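Local coordinates for protein DNA polymerase III subunit beta (Helicobacter pylori 26695, PDB 4S3I) that tethers DNA polymerases and other proteins to DNA as a ring-shaped sliding clamp and so confers processivity on replication, at residues I35-I40 with L44-S49; E268-C273 with K325-A330; I280-E285 with A289-L294. One frame throughout, in Å; residues are numbered along the deposited sequence.

Contact 1 (I35-I40 with L44-S49); sequences IHLEVI and LFLKAS
Lys47 lays its side chain in the hollow over one face of the His36 ring. Strands 34-40 and 43-49 form an antiparallel hairpin, and these two residues are a hydrogen-bonded pair. Lys47 CG sits between the backbone N and the carbonyl carbon (chi1 70°), and the chain bends at its last torsion. This brings CE over the ring as a CH-pi contact, 4.2 Å from the His36 centroid, and sets NZ 3.1 Å from His36 ND1. Farther along this face, the Phe45 ring turns an edge to Glu38 O. Ile40 CB comes obliquely to the same ring, 4.4 Å from Phe45 CE1.

The other face is aliphatic. Leu37 CD2 lies against the end of Leu46, 3.8 Å from its CD2. Leu44 CD1 fits between Val39 CG2 and Leu37 CB, and Ile35 CG2 rests on Leu46 CB. Leu16 and Leu19 of helix 9-19 pack on Ile35 and Leu46, so this face belongs to the helix-covered core of the N-terminal domain.

On the face of His36, Lys47, Glu38 and Phe45, one water joins Lys47 NZ to Glu38 OE1. Another binds His36 ND1 at 2.8 Å. The water-linked glutamate probably softens the lysine charge beside the imidazole.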
ATOM      1  N   ILE A  35      15.942   7.434 -20.528  1.00 31.11           N
ATOM      2  CA  ILE A  35      16.301   8.779 -20.123  1.00 30.94           C
ATOM      3  C   ILE A  35      17.485   9.261 -20.969  1.00 31.42           C
ATOM      4  O   ILE A  35      18.472   8.538 -21.135  1.00 31.60           O
ATOM      5  CB  ILE A  35      16.677   8.818 -18.639  1.00 30.42           C
ATOM      6  CG1 ILE A  35      15.422   8.596 -17.787  1.00 29.97           C
ATOM      7  CG2 ILE A  35      17.351  10.139 -18.285  1.00 33.52           C
ATOM      8  CD1 ILE A  35      15.694   8.320 -16.288  1.00 33.40           C
ATOM      9  N   HIS A  36      17.369  10.472 -21.516  1.00 31.68           N
ATOM     10  CA  HIS A  36      18.455  11.098 -22.268  1.00 32.19           C
ATOM     11  C   HIS A  36      19.418  11.738 -21.261  1.00 31.96           C
ATOM     12  O   HIS A  36      18.996  12.402 -20.295  1.00 31.58           O
ATOM     13  CB  HIS A  36      17.884  12.144 -23.224  1.00 32.66           C
ATOM     14  CG  HIS A  36      18.902  12.832 -24.078  1.00 36.59           C
ATOM     15  ND1 HIS A  36      19.662  13.892 -23.626  1.00 33.35           N
ATOM     16  CD2 HIS A  36      19.251  12.648 -25.376  1.00 36.47           C
ATOM     17  CE1 HIS A  36      20.446  14.316 -24.606  1.00 40.62           C
ATOM     18  NE2 HIS A  36      20.211  13.581 -25.676  1.00 35.25           N
ATOM     19  N   LEU A  37      20.712  11.530 -21.473  1.00 32.26           N
ATOM     20  CA  LEU A  37      21.725  12.072 -20.571  1.00 32.18           C
ATOM     21  C   LEU A  37      22.609  13.031 -21.355  1.00 32.81           C
ATOM     22  O   LEU A  37      22.958  12.759 -22.508  1.00 33.30           O
ATOM     23  CB  LEU A  37      22.594  10.959 -19.994  1.00 32.05           C
ATOM     24  CG  LEU A  37      21.934   9.831 -19.219  1.00 31.56           C
ATOM     25  CD1 LEU A  37      22.978   8.791 -18.802  1.00 37.46           C
ATOM     26  CD2 LEU A  37      21.208  10.379 -17.991  1.00 31.07           C
ATOM     27  N   GLU A  38      22.979  14.147 -20.734  1.00 32.88           N
ATOM     28  CA  GLU A  38      23.904  15.086 -21.371  1.00 33.56           C
ATOM     29  C   GLU A  38      24.825  15.727 -20.345  1.00 33.63           C
ATOM     30  O   GLU A  38      24.360  16.308 -19.362  1.00 33.34           O
ATOM     31  CB  GLU A  38      23.146  16.164 -22.156  1.00 38.35           C
ATOM     32  CG  GLU A  38      24.056  17.264 -22.699  1.00 46.33           C
ATOM     33  CD  GLU A  38      23.522  17.913 -23.974  1.00 64.80           C
ATOM     34  OE1 GLU A  38      22.284  18.043 -24.117  1.00 66.19           O
ATOM     35  OE2 GLU A  38      24.353  18.296 -24.833  1.00 74.50           O
ATOM     36  N   VAL A  39      26.132  15.608 -20.562  1.00 34.55           N
ATOM     37  CA  VAL A  39      27.085  16.244 -19.661  1.00 34.32           C
ATOM     38  C   VAL A  39      27.542  17.536 -20.315  1.00 35.08           C
ATOM     39  O   VAL A  39      28.087  17.518 -21.417  1.00 39.62           O
ATOM     40  CB  VAL A  39      28.285  15.332 -19.330  1.00 35.55           C
ATOM     41  CG1 VAL A  39      29.242  16.044 -18.385  1.00 34.78           C
ATOM     42  CG2 VAL A  39      27.800  14.020 -18.694  1.00 34.49           C
ATOM     43  N   ILE A  40      27.277  18.655 -19.644  1.00 40.50           N
ATOM     44  CA  ILE A  40      27.693  19.971 -20.115  1.00 47.67           C
ATOM     45  C   ILE A  40      28.375  20.717 -18.973  1.00 43.09           C
ATOM     46  O   ILE A  40      27.723  21.071 -17.986  1.00 37.74           O
ATOM     47  CB  ILE A  40      26.492  20.814 -20.586  1.00 53.59           C
ATOM     48  CG1 ILE A  40      25.812  20.150 -21.783  1.00 63.74           C
ATOM     49  CG2 ILE A  40      26.946  22.220 -20.969  1.00 51.88           C
ATOM     50  CD1 ILE A  40      24.571  20.874 -22.286  1.00 67.46           C
ATOM     51  N   LEU A  44      25.102  17.401 -15.084  1.00 41.17           N
ATOM     52  CA  LEU A  44      24.520  16.276 -15.825  1.00 35.17           C
ATOM     53  C   LEU A  44      23.029  16.544 -15.963  1.00 32.12           C
ATOM     54  O   LEU A  44      22.328  16.678 -14.966  1.00 31.73           O
ATOM     55  CB  LEU A  44      24.718  14.946 -15.087  1.00 32.15           C
ATOM     56  CG  LEU A  44      23.881  13.785 -15.633  1.00 31.71           C
ATOM     57  CD1 LEU A  44      24.434  13.323 -16.973  1.00 32.07           C
ATOM     58  CD2 LEU A  44      23.826  12.622 -14.658  1.00 31.34           C
ATOM     59  N   PHE A  45      22.555  16.650 -17.195  1.00 32.28           N
ATOM     60  CA  PHE A  45      21.138  16.823 -17.455  1.00 31.97           C
ATOM     61  C   PHE A  45      20.520  15.475 -17.778  1.00 31.57           C
ATOM     62  O   PHE A  45      21.073  14.693 -18.556  1.00 31.78           O
ATOM     63  CB  PHE A  45      20.922  17.770 -18.637  1.00 32.52           C
ATOM     64  CG  PHE A  45      21.241  19.208 -18.326  1.00 35.23           C
ATOM     65  CD1 PHE A  45      22.543  19.682 -18.436  1.00 39.93           C
ATOM     66  CD2 PHE A  45      20.238  20.083 -17.908  1.00 37.63           C
ATOM     67  CE1 PHE A  45      22.846  21.021 -18.149  1.00 45.48           C
ATOM     68  CE2 PHE A  45      20.529  21.422 -17.612  1.00 37.75           C
ATOM     69  CZ  PHE A  45      21.836  21.886 -17.735  1.00 42.39           C
ATOM     70  N   LEU A  46      19.367  15.223 -17.183  1.00 31.06           N
ATOM     71  CA  LEU A  46      18.641  13.986 -17.392  1.00 30.73           C
ATOM     72  C   LEU A  46      17.251  14.398 -17.854  1.00 38.75           C
ATOM     73  O   LEU A  46      16.607  15.245 -17.220  1.00 35.19           O
ATOM     74  CB  LEU A  46      18.578  13.176 -16.093  1.00 30.24           C
ATOM     75  CG  LEU A  46      19.894  12.891 -15.357  1.00 30.43           C
ATOM     76  CD1 LEU A  46      20.224  13.995 -14.373  1.00 32.43           C
ATOM     77  CD2 LEU A  46      19.850  11.546 -14.605  1.00 30.04           C
ATOM     78  N   LYS A  47      16.792  13.858 -18.978  1.00 30.88           N
ATOM     79  CA  LYS A  47      15.451  14.217 -19.427  1.00 33.97           C
ATOM     80  C   LYS A  47      14.648  13.050 -19.982  1.00 34.48           C
ATOM     81  O   LYS A  47      15.190  12.151 -20.626  1.00 33.15           O
ATOM     82  CB  LYS A  47      15.473  15.391 -20.410  1.00 34.91           C
ATOM     83  CG  LYS A  47      16.044  15.095 -21.769  1.00 38.09           C
ATOM     84  CD  LYS A  47      15.773  16.279 -22.695  1.00 49.16           C
ATOM     85  CE  LYS A  47      16.432  16.108 -24.061  1.00 58.80           C
ATOM     86  NZ  LYS A  47      17.897  16.383 -24.031  1.00 60.63           N
ATOM     87  N   ALA A  48      13.350  13.075 -19.694  1.00 30.63           N
ATOM     88  CA  ALA A  48      12.405  12.079 -20.186  1.00 30.70           C
ATOM     89  C   ALA A  48      11.174  12.820 -20.683  1.00 33.55           C
ATOM     90  O   ALA A  48      10.526  13.541 -19.915  1.00 31.01           O
ATOM     91  CB  ALA A  48      12.035  11.125 -19.078  1.00 30.15           C
ATOM     92  N   SER A  49      10.851  12.654 -21.961  1.00 31.55           N
ATOM     93  CA  SER A  49       9.744  13.394 -22.556  1.00 39.86           C
ATOM     94  C   SER A  49       9.156  12.671 -23.759  1.00 47.60           C
ATOM     95  O   SER A  49       9.798  11.799 -24.355  1.00 48.35           O
ATOM     96  CB  SER A  49      10.211  14.788 -22.987  1.00 41.30           C
ATOM     97  OG  SER A  49      11.028  14.735 -24.144  1.00 43.25           O
TER
HETATM   98  O   HOH W   1      19.656  15.294 -21.221  1.00 26.55           O
HETATM   99  O   HOH W   2      19.880  17.943 -22.509  1.00 41.51           O

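Contact 2 (E268-C273 with K325-A330); sequences ESIKLC and KFFLEA
The helical segments 268-273 and 325-330 run roughly antiparallel (155°), with axes 10.0 Å apart at closest approach. The backbones come closest at Ile270 and Leu328, CA to CA 7.3 Å. Both residues set out toward the other helix, and their side chains interleave, one running each way. Ile270 CG2 presses on the branch point of Leu328, 3.5 Å from CG, and also meets Leu328 CD2.

The two branches of Ile270 do different work. CG2 lies anti to the backbone N, while CG1 lies beside it (chi1 -70°) and carries CD1 to Phe327. There CD1 approaches the ring obliquely, 3.3 Å from Phe327 CD1, a tight fit. The two side chains cross at about a right angle. On the other flank, Lys271 CG touches Leu328 CD1 at 3.7 Å.

Phe350 and Ile352 of strand 350-354 pack on Phe327, and Phe291 packs on Ile270. The helix pair therefore packs on two sheets, one of them continuing into the central domain. Glu268 forms a salt bridge with Lys85 of the second subunit, at the joint of the ring. The inter-helix contact itself is wholly apolar. It rests on van der Waals fit and partial burial, and Lys271 gives only methylenes to it.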
ATOM      1  N   GLU A 268     -16.984  13.846  10.317  1.00 25.81           N
ATOM      2  CA  GLU A 268     -17.098  12.663  11.162  1.00 27.19           C
ATOM      3  C   GLU A 268     -18.497  12.044  11.024  1.00 31.17           C
ATOM      4  O   GLU A 268     -18.653  10.823  10.926  1.00 26.76           O
ATOM      5  CB  GLU A 268     -16.791  13.054  12.610  1.00 30.13           C
ATOM      6  CG  GLU A 268     -16.670  11.911  13.576  1.00 42.38           C
ATOM      7  CD  GLU A 268     -16.468  12.398  15.011  1.00 55.03           C
ATOM      8  OE1 GLU A 268     -16.385  11.544  15.924  1.00 62.40           O
ATOM      9  OE2 GLU A 268     -16.397  13.634  15.221  1.00 48.73           O
ATOM     10  N   SER A 269     -19.510  12.898  10.964  1.00 26.30           N
ATOM     11  CA  SER A 269     -20.895  12.443  10.890  1.00 26.57           C
ATOM     12  C   SER A 269     -21.206  11.825   9.528  1.00 27.29           C
ATOM     13  O   SER A 269     -21.886  10.798   9.443  1.00 27.04           O
ATOM     14  CB  SER A 269     -21.842  13.609  11.195  1.00 30.39           C
ATOM     15  OG  SER A 269     -21.686  14.031  12.540  1.00 26.52           O
ATOM     16  N   ILE A 270     -20.700  12.458   8.474  1.00 26.32           N
ATOM     17  CA  ILE A 270     -20.891  11.974   7.109  1.00 26.81           C
ATOM     18  C   ILE A 270     -20.186  10.636   6.858  1.00 26.68           C
ATOM     19  O   ILE A 270     -20.768   9.721   6.260  1.00 27.09           O
ATOM     20  CB  ILE A 270     -20.438  13.034   6.098  1.00 27.07           C
ATOM     21  CG1 ILE A 270     -21.434  14.196   6.130  1.00 32.84           C
ATOM     22  CG2 ILE A 270     -20.340  12.445   4.693  1.00 26.77           C
ATOM     23  CD1 ILE A 270     -20.905  15.464   5.516  1.00 36.24           C
ATOM     24  N   LYS A 271     -18.944  10.515   7.320  1.00 26.52           N
ATOM     25  CA  LYS A 271     -18.241   9.233   7.233  1.00 28.94           C
ATOM     26  C   LYS A 271     -19.025   8.148   7.944  1.00 29.35           C
ATOM     27  O   LYS A 271     -19.136   7.017   7.463  1.00 27.78           O
ATOM     28  CB  LYS A 271     -16.840   9.336   7.835  1.00 33.91           C
ATOM     29  CG  LYS A 271     -15.887  10.179   7.016  1.00 38.05           C
ATOM     30  CD  LYS A 271     -14.553  10.366   7.732  1.00 50.38           C
ATOM     31  CE  LYS A 271     -13.600  11.201   6.878  1.00 57.23           C
ATOM     32  NZ  LYS A 271     -12.392  11.673   7.631  1.00 60.29           N
ATOM     33  N   LEU A 272     -19.567   8.504   9.102  1.00 27.97           N
ATOM     34  CA  LEU A 272     -20.318   7.567   9.929  1.00 27.96           C
ATOM     35  C   LEU A 272     -21.511   6.980   9.168  1.00 28.36           C
ATOM     36  O   LEU A 272     -21.733   5.771   9.190  1.00 28.94           O
ATOM     37  CB  LEU A 272     -20.797   8.283  11.196  1.00 34.72           C
ATOM     38  CG  LEU A 272     -21.460   7.419  12.255  1.00 40.10           C
ATOM     39  CD1 LEU A 272     -20.616   6.172  12.426  1.00 53.18           C
ATOM     40  CD2 LEU A 272     -21.575   8.152  13.586  1.00 38.57           C
ATOM     41  N   CYS A 273     -22.287   7.830   8.498  1.00 28.13           N
ATOM     42  CA  CYS A 273     -23.455   7.335   7.755  1.00 28.59           C
ATOM     43  C   CYS A 273     -23.017   6.659   6.461  1.00 29.36           C
ATOM     44  O   CYS A 273     -23.711   5.788   5.941  1.00 35.83           O
ATOM     45  CB  CYS A 273     -24.454   8.467   7.476  1.00 30.49           C
ATOM     46  SG  CYS A 273     -25.221   9.136   8.978  1.00 40.42           S
ATOM     47  N   LYS A 325     -19.526  11.307  -0.521  1.00 27.11           N
ATOM     48  CA  LYS A 325     -18.164  11.509  -1.017  1.00 26.84           C
ATOM     49  C   LYS A 325     -17.932  12.935  -1.509  1.00 26.58           C
ATOM     50  O   LYS A 325     -16.899  13.533  -1.216  1.00 26.19           O
ATOM     51  CB  LYS A 325     -17.855  10.510  -2.139  1.00 28.24           C
ATOM     52  CG  LYS A 325     -16.559  10.798  -2.902  1.00 35.83           C
ATOM     53  CD  LYS A 325     -16.542  10.001  -4.215  1.00 48.89           C
ATOM     54  CE  LYS A 325     -15.229  10.153  -4.965  1.00 53.16           C
ATOM     55  NZ  LYS A 325     -15.313   9.524  -6.318  1.00 58.60           N
ATOM     56  N   PHE A 326     -18.879  13.501  -2.248  1.00 26.88           N
ATOM     57  CA  PHE A 326     -18.662  14.869  -2.751  1.00 26.74           C
ATOM     58  C   PHE A 326     -18.595  15.846  -1.584  1.00 26.28           C
ATOM     59  O   PHE A 326     -17.733  16.731  -1.535  1.00 26.00           O
ATOM     60  CB  PHE A 326     -19.767  15.318  -3.710  1.00 27.24           C
ATOM     61  CG  PHE A 326     -19.858  14.508  -4.980  1.00 27.83           C
ATOM     62  CD1 PHE A 326     -18.899  13.550  -5.293  1.00 27.84           C
ATOM     63  CD2 PHE A 326     -20.909  14.712  -5.858  1.00 39.03           C
ATOM     64  CE1 PHE A 326     -18.995  12.804  -6.463  1.00 34.18           C
ATOM     65  CE2 PHE A 326     -21.011  13.975  -7.030  1.00 45.72           C
ATOM     66  CZ  PHE A 326     -20.055  13.021  -7.332  1.00 41.94           C
ATOM     67  N   PHE A 327     -19.512  15.685  -0.640  1.00 26.27           N
ATOM     68  CA  PHE A 327     -19.567  16.591   0.494  1.00 25.93           C
ATOM     69  C   PHE A 327     -18.256  16.499   1.259  1.00 25.57           C
ATOM     70  O   PHE A 327     -17.667  17.511   1.643  1.00 25.34           O
ATOM     71  CB  PHE A 327     -20.745  16.213   1.402  1.00 26.05           C
ATOM     72  CG  PHE A 327     -21.308  17.369   2.190  1.00 26.14           C
ATOM     73  CD1 PHE A 327     -20.624  17.881   3.287  1.00 26.24           C
ATOM     74  CD2 PHE A 327     -22.531  17.943   1.830  1.00 26.16           C
ATOM     75  CE1 PHE A 327     -21.151  18.957   4.044  1.00 27.50           C
ATOM     76  CE2 PHE A 327     -23.067  19.016   2.562  1.00 26.13           C
ATOM     77  CZ  PHE A 327     -22.368  19.525   3.678  1.00 25.71           C
ATOM     78  N   LEU A 328     -17.789  15.276   1.485  1.00 25.61           N
ATOM     79  CA  LEU A 328     -16.539  15.094   2.218  1.00 25.35           C
ATOM     80  C   LEU A 328     -15.380  15.732   1.470  1.00 25.21           C
ATOM     81  O   LEU A 328     -14.540  16.415   2.066  1.00 25.00           O
ATOM     82  CB  LEU A 328     -16.244  13.609   2.456  1.00 25.52           C
ATOM     83  CG  LEU A 328     -17.031  12.948   3.567  1.00 32.23           C
ATOM     84  CD1 LEU A 328     -16.738  11.444   3.622  1.00 32.52           C
ATOM     85  CD2 LEU A 328     -16.704  13.615   4.900  1.00 31.83           C
ATOM     86  N   GLU A 329     -15.326  15.514   0.160  1.00 25.40           N
ATOM     87  CA  GLU A 329     -14.227  16.087  -0.600  1.00 28.49           C
ATOM     88  C   GLU A 329     -14.273  17.613  -0.571  1.00 29.01           C
ATOM     89  O   GLU A 329     -13.241  18.261  -0.485  1.00 25.11           O
ATOM     90  CB  GLU A 329     -14.181  15.517  -2.030  1.00 25.63           C
ATOM     91  CG  GLU A 329     -13.851  14.017  -2.024  1.00 28.43           C
ATOM     92  CD  GLU A 329     -13.566  13.440  -3.412  1.00 31.94           C
ATOM     93  OE1 GLU A 329     -12.807  12.456  -3.486  1.00 35.66           O
ATOM     94  OE2 GLU A 329     -14.108  13.949  -4.416  1.00 32.02           O
ATOM     95  N   ALA A 330     -15.472  18.184  -0.607  1.00 25.37           N
ATOM     96  CA  ALA A 330     -15.583  19.649  -0.524  1.00 25.36           C
ATOM     97  C   ALA A 330     -15.048  20.160   0.814  1.00 25.10           C
ATOM     98  O   ALA A 330     -14.406  21.210   0.880  1.00 25.10           O
ATOM     99  CB  ALA A 330     -17.016  20.096  -0.750  1.00 25.59           C
TER

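Contact 3 (I280-E285 with A289-L294); sequences IKLTLE and ALFESL
Leu282 CD1 sits over one face of the Phe291 ring, 3.8 Å above its plane and offset toward the rim. This is a CH-pi contact. Leu282 CG is anti to the backbone N (chi1 169°), which helps bring CD1 over the ring. On the same face of the sheet, Leu284 CD2 touches Ala289 CB at 4.0 Å.

On the other face, Thr283 CB packs against Leu290 CB at 3.8 Å. Leu290 CD2 also reaches Thr283 CG2, and Glu285 CD lies beside Leu290 CD2. Lys281 and Glu292 run side by side, but Lys281 NZ stays 4.3 Å from Glu292 OE1, beyond a salt bridge.

Behind these side chains stands an antiparallel hairpin. Thr283 and Leu290 exchange two backbone bonds, as do Lys281 and Glu292; Lys281 N to Glu292 O is 2.7 Å. Farther out, Phe266 meets the Phe291 ring edge-to-face, and Ser269 and Cys273 of helix 263-273 also pack on Phe291. His319 ND1 is hydrogen-bonded to Thr283 OG1.

A water reaches Lys281 O and Glu292 OE1, though both bonds may not be made at once. The sheet thus has an apolar face against the helix and a mixed face, where lysine and glutamate probably attract each other only modestly.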
ATOM      1  N   ILE A 280     -26.789  10.766   1.657  1.00 28.99           N
ATOM      2  CA  ILE A 280     -27.162  11.079   3.024  1.00 30.08           C
ATOM      3  C   ILE A 280     -28.242  12.154   3.041  1.00 28.74           C
ATOM      4  O   ILE A 280     -28.175  13.124   2.283  1.00 28.59           O
ATOM      5  CB  ILE A 280     -25.917  11.582   3.799  1.00 32.56           C
ATOM      6  CG1 ILE A 280     -25.000  10.406   4.157  1.00 37.51           C
ATOM      7  CG2 ILE A 280     -26.309  12.341   5.064  1.00 33.82           C
ATOM      8  CD1 ILE A 280     -23.648  10.851   4.707  1.00 38.01           C
ATOM      9  N   LYS A 281     -29.244  11.978   3.894  1.00 28.98           N
ATOM     10  CA  LYS A 281     -30.209  13.040   4.146  1.00 31.04           C
ATOM     11  C   LYS A 281     -29.747  13.908   5.318  1.00 28.35           C
ATOM     12  O   LYS A 281     -29.650  13.430   6.465  1.00 28.26           O
ATOM     13  CB  LYS A 281     -31.583  12.443   4.447  1.00 38.22           C
ATOM     14  CG  LYS A 281     -32.663  13.467   4.761  1.00 43.68           C
ATOM     15  CD  LYS A 281     -33.984  12.748   5.028  1.00 47.50           C
ATOM     16  CE  LYS A 281     -35.067  13.706   5.486  1.00 54.24           C
ATOM     17  NZ  LYS A 281     -36.328  12.966   5.803  1.00 59.32           N
ATOM     18  N   LEU A 282     -29.443  15.171   5.028  1.00 27.93           N
ATOM     19  CA  LEU A 282     -29.028  16.137   6.045  1.00 30.10           C
ATOM     20  C   LEU A 282     -30.232  16.966   6.491  1.00 32.38           C
ATOM     21  O   LEU A 282     -30.938  17.546   5.663  1.00 33.10           O
ATOM     22  CB  LEU A 282     -27.962  17.077   5.476  1.00 27.03           C
ATOM     23  CG  LEU A 282     -27.608  18.314   6.312  1.00 33.03           C
ATOM     24  CD1 LEU A 282     -26.934  17.885   7.613  1.00 30.59           C
ATOM     25  CD2 LEU A 282     -26.711  19.305   5.539  1.00 26.60           C
ATOM     26  N   THR A 283     -30.470  17.025   7.793  1.00 27.49           N
ATOM     27  CA  THR A 283     -31.571  17.835   8.298  1.00 31.38           C
ATOM     28  C   THR A 283     -31.032  18.910   9.208  1.00 32.48           C
ATOM     29  O   THR A 283     -30.457  18.612  10.254  1.00 32.38           O
ATOM     30  CB  THR A 283     -32.589  17.013   9.094  1.00 36.22           C
ATOM     31  OG1 THR A 283     -33.157  15.987   8.264  1.00 35.90           O
ATOM     32  CG2 THR A 283     -33.699  17.933   9.612  1.00 37.90           C
ATOM     33  N   LEU A 284     -31.219  20.166   8.813  1.00 28.35           N
ATOM     34  CA  LEU A 284     -30.766  21.282   9.634  1.00 34.47           C
ATOM     35  C   LEU A 284     -31.922  21.875  10.444  1.00 35.65           C
ATOM     36  O   LEU A 284     -32.983  22.189   9.890  1.00 33.27           O
ATOM     37  CB  LEU A 284     -30.115  22.350   8.763  1.00 35.70           C
ATOM     38  CG  LEU A 284     -28.792  21.906   8.150  1.00 37.13           C
ATOM     39  CD1 LEU A 284     -28.274  22.964   7.210  1.00 35.90           C
ATOM     40  CD2 LEU A 284     -27.783  21.646   9.259  1.00 38.81           C
ATOM     41  N   GLU A 285     -31.710  21.998  11.753  1.00 34.72           N
ATOM     42  CA  GLU A 285     -32.651  22.660  12.655  1.00 38.21           C
ATOM     43  C   GLU A 285     -31.903  23.770  13.341  1.00 40.84           C
ATOM     44  O   GLU A 285     -30.699  23.937  13.111  1.00 34.04           O
ATOM     45  CB  GLU A 285     -33.196  21.685  13.703  1.00 32.57           C
ATOM     46  CG  GLU A 285     -34.338  20.822  13.215  1.00 48.34           C
ATOM     47  CD  GLU A 285     -34.687  19.698  14.192  1.00 65.09           C
ATOM     48  OE1 GLU A 285     -34.069  19.630  15.282  1.00 67.52           O
ATOM     49  OE2 GLU A 285     -35.573  18.881  13.858  1.00 68.74           O
ATOM     50  N   ALA A 289     -27.994  19.304  13.841  1.00 28.09           N
ATOM     51  CA  ALA A 289     -27.790  18.816  12.478  1.00 26.54           C
ATOM     52  C   ALA A 289     -27.989  17.327  12.546  1.00 26.81           C
ATOM     53  O   ALA A 289     -27.325  16.662  13.344  1.00 26.89           O
ATOM     54  CB  ALA A 289     -26.376  19.138  11.991  1.00 26.22           C
ATOM     55  N   LEU A 290     -28.905  16.803  11.733  1.00 27.04           N
ATOM     56  CA  LEU A 290     -29.229  15.387  11.767  1.00 27.43           C
ATOM     57  C   LEU A 290     -28.706  14.755  10.481  1.00 27.42           C
ATOM     58  O   LEU A 290     -28.846  15.337   9.410  1.00 27.31           O
ATOM     59  CB  LEU A 290     -30.746  15.170  11.832  1.00 39.43           C
ATOM     60  CG  LEU A 290     -31.667  15.774  12.904  1.00 60.59           C
ATOM     61  CD1 LEU A 290     -31.292  15.304  14.304  1.00 67.68           C
ATOM     62  CD2 LEU A 290     -31.778  17.321  12.849  1.00 71.72           C
ATOM     63  N   PHE A 291     -28.157  13.550  10.576  1.00 27.61           N
ATOM     64  CA  PHE A 291     -27.651  12.866   9.390  1.00 29.12           C
ATOM     65  C   PHE A 291     -28.259  11.475   9.316  1.00 29.59           C
ATOM     66  O   PHE A 291     -28.195  10.727  10.284  1.00 28.53           O
ATOM     67  CB  PHE A 291     -26.125  12.731   9.454  1.00 29.61           C
ATOM     68  CG  PHE A 291     -25.386  14.034   9.663  1.00 27.75           C
ATOM     69  CD1 PHE A 291     -24.696  14.634   8.613  1.00 27.28           C
ATOM     70  CD2 PHE A 291     -25.343  14.633  10.919  1.00 30.05           C
ATOM     71  CE1 PHE A 291     -23.991  15.827   8.802  1.00 28.83           C
ATOM     72  CE2 PHE A 291     -24.645  15.824  11.125  1.00 26.38           C
ATOM     73  CZ  PHE A 291     -23.961  16.423  10.069  1.00 30.09           C
ATOM     74  N   GLU A 292     -28.837  11.122   8.166  1.00 28.61           N
ATOM     75  CA  GLU A 292     -29.439   9.800   7.981  1.00 29.31           C
ATOM     76  C   GLU A 292     -29.008   9.187   6.659  1.00 29.81           C
ATOM     77  O   GLU A 292     -28.993   9.866   5.635  1.00 29.36           O
ATOM     78  CB  GLU A 292     -30.976   9.885   7.997  1.00 34.04           C
ATOM     79  CG  GLU A 292     -31.593  10.209   9.352  1.00 50.38           C
ATOM     80  CD  GLU A 292     -33.094  10.469   9.287  1.00 57.23           C
ATOM     81  OE1 GLU A 292     -33.498  11.495   8.695  1.00 57.58           O
ATOM     82  OE2 GLU A 292     -33.865   9.648   9.836  1.00 59.34           O
ATOM     83  N   SER A 293     -28.688   7.900   6.680  1.00 29.97           N
ATOM     84  CA  SER A 293     -28.340   7.187   5.452  1.00 34.73           C
ATOM     85  C   SER A 293     -29.539   7.213   4.515  1.00 40.16           C
ATOM     86  O   SER A 293     -30.678   7.084   4.961  1.00 31.33           O
ATOM     87  CB  SER A 293     -27.939   5.746   5.756  1.00 30.82           C
ATOM     88  OG  SER A 293     -28.988   5.042   6.393  1.00 31.51           O
ATOM     89  N   LEU A 294     -29.291   7.397   3.219  1.00 37.06           N
ATOM     90  CA  LEU A 294     -30.378   7.598   2.266  1.00 38.68           C
ATOM     91  C   LEU A 294     -30.524   6.448   1.266  1.00 36.86           C
ATOM     92  O   LEU A 294     -31.618   5.903   1.091  1.00 40.21           O
ATOM     93  CB  LEU A 294     -30.196   8.947   1.561  1.00 38.05           C
ATOM     94  CG  LEU A 294     -31.271   9.524   0.638  1.00 40.41           C
ATOM     95  CD1 LEU A 294     -32.635   9.613   1.319  1.00 38.65           C
ATOM     96  CD2 LEU A 294     -30.825  10.903   0.172  1.00 43.86           C
TER
HETATM   97  O   HOH W   3     -31.739  13.894   8.427  1.00 29.38           O

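How the contacts relate
From the N terminus, contact 1 comes first. It closes a short hairpin loop in the N-terminal domain, before the other two begin. Its centre is about 45 Å from that of contact 2 and about 56 Å from that of contact 3, across the centre of the chain. Contact 2 closes a much longer loop in the C-terminal domain, from 268-273 to 325-330. The hairpin of contact 3 lies wholly within that loop. These two touch, with centres about 12 Å apart: Ile270 and Cys273 pack on Ile280, where helix 263-273 is followed by strand 279-284. Helix 263-273 thus joins a second helix on one flank and the hairpin sheet on another.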